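Local coordinates for protein CSOR (Streptomyces lividans, PDB 4ADZ) that probably represses transcription of copper-responsive genes by binding operator DNA and lets go of it when copper is bound, at residues G63-R66 with G67-M71. Sequence-based numbering, arbitrary orientation.
With SO4 (sulfate ion), chain D; SO4 (sulfate ion), chain F.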
# COMPACT_ATOMS: atom_id res chain seq x y z
N GLY A 63 4.63 6.44 20.92
CA GLY A 63 4.26 5.40 21.91
C GLY A 63 4.33 3.98 21.33
O GLY A 63 4.91 3.05 21.91
N GLN A 64 3.76 3.84 20.15
CA GLN A 64 3.79 2.56 19.40
C GLN A 64 5.19 2.15 19.03
O GLN A 64 5.54 0.99 19.13
CB GLN A 64 2.86 2.65 18.18
CG GLN A 64 1.37 2.80 18.50
CD GLN A 64 0.60 3.00 17.20
OE1 GLN A 64 0.90 3.90 16.46
NE2 GLN A 64 -0.32 2.09 16.87
N ILE A 65 6.03 3.09 18.60
CA ILE A 65 7.35 2.78 18.20
C ILE A 65 8.18 2.38 19.44
O ILE A 65 9.04 1.47 19.38
CB ILE A 65 8.06 3.90 17.43
CG1 ILE A 65 7.22 4.43 16.28
CG2 ILE A 65 9.43 3.44 16.96
CD1 ILE A 65 6.77 3.39 15.24
N ARG A 66 7.99 3.08 20.56
CA ARG A 66 8.64 2.67 21.79
C ARG A 66 8.25 1.25 22.16
O ARG A 66 9.10 0.47 22.62
CB ARG A 66 8.34 3.65 22.95
CG ARG A 66 9.06 4.98 22.73
CD ARG A 66 9.06 5.87 23.99
NE ARG A 66 7.72 6.07 24.44
CZ ARG A 66 6.92 7.09 24.12
NH1 ARG A 66 7.32 8.06 23.38
NH2 ARG A 66 5.71 7.11 24.57
N GLY A 67 6.97 0.95 22.01
CA GLY A 67 6.45 -0.42 22.13
C GLY A 67 7.13 -1.44 21.26
O GLY A 67 7.52 -2.54 21.74
N LEU A 68 7.34 -1.11 19.99
CA LEU A 68 8.11 -1.97 19.12
C LEU A 68 9.52 -2.23 19.64
O LEU A 68 10.05 -3.35 19.54
CB LEU A 68 8.20 -1.37 17.71
CG LEU A 68 6.92 -1.44 16.90
CD1 LEU A 68 7.08 -0.55 15.65
CD2 LEU A 68 6.57 -2.90 16.61
N GLN A 69 10.19 -1.18 20.14
CA GLN A 69 11.56 -1.39 20.66
C GLN A 69 11.58 -2.35 21.84
O GLN A 69 12.45 -3.20 21.90
CB GLN A 69 12.17 -0.04 21.08
CG GLN A 69 12.27 0.90 19.88
CD GLN A 69 12.65 2.34 20.23
OE1 GLN A 69 11.82 3.10 20.74
NE2 GLN A 69 13.89 2.74 19.92
N ARG A 70 10.63 -2.19 22.74
CA ARG A 70 10.49 -3.08 23.91
C ARG A 70 10.19 -4.50 23.45
O ARG A 70 10.71 -5.47 24.02
CB ARG A 70 9.41 -2.63 24.87
CG ARG A 70 9.81 -1.36 25.63
CD ARG A 70 8.88 -1.12 26.79
NE ARG A 70 7.51 -0.86 26.39
CZ ARG A 70 7.03 0.32 26.02
NH1 ARG A 70 7.79 1.44 26.00
NH2 ARG A 70 5.74 0.40 25.75
N MET A 71 9.37 -4.66 22.42
CA MET A 71 9.07 -6.03 21.94
C MET A 71 10.30 -6.69 21.38
O MET A 71 10.54 -7.90 21.62
CB MET A 71 7.97 -6.00 20.87
CG MET A 71 6.62 -5.66 21.41
SD MET A 71 5.43 -5.21 20.08
CE MET A 71 4.62 -6.77 19.82
S SO4 D . 6.14 4.34 27.42
O1 SO4 D . 6.54 4.05 26.01
O2 SO4 D . 7.42 4.13 28.13
O3 SO4 D . 5.11 3.38 27.92
O4 SO4 D . 5.53 5.65 27.48
S SO4 F . 10.71 9.24 23.27
O1 SO4 F . 9.53 8.55 22.75
O2 SO4 F . 11.89 8.38 22.96
O3 SO4 F . 10.66 9.50 24.72
O4 SO4 F . 10.83 10.56 22.58
O HOH W 1 4.73 2.66 24.61
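Arg66 and Arg70, one turn apart on helix 48-73, hold one sulfate between them. This helix is the first of the three-helix CsoR fold. Arg66 NE gives a nearly straight bond to O1 of the chain D sulfate, 2.8 Å long at 172°. Arg70 NH1 reaches the same O1 at 2.9 Å. Both arginine chains bend at chi3 (-55° and -64°), which turns their guanidinium groups to the anion. A water also donates to O1 and to Gly63 O, and it accepts from Arg70 NH2 at 2.7 Å. One face of the Arg70 guanidinium lies over Arg66 O and Gly67 CA; Gly63 CA lies over a face of the Arg66 group. The sulfate probably comes from the crystallisation liquor. A basic patch that binds anions is consistent with DNA binding. On the other side of the helix, Leu68 packs on Ile81 of helix 78-114 and on Leu58 of the second subunit. Gln69 runs extended past Arg66, and OE1 lies 3.4 Å from Arg66 CA. Gln69 CG lies 3.3 Å from Ile65 O. With an alanine here the CG and amide would be gone, which would probably uncover Ile65 O and open a gap beside Arg66 CA. Ile65 CD1 meets Leu68 CD1 at 4.0 Å.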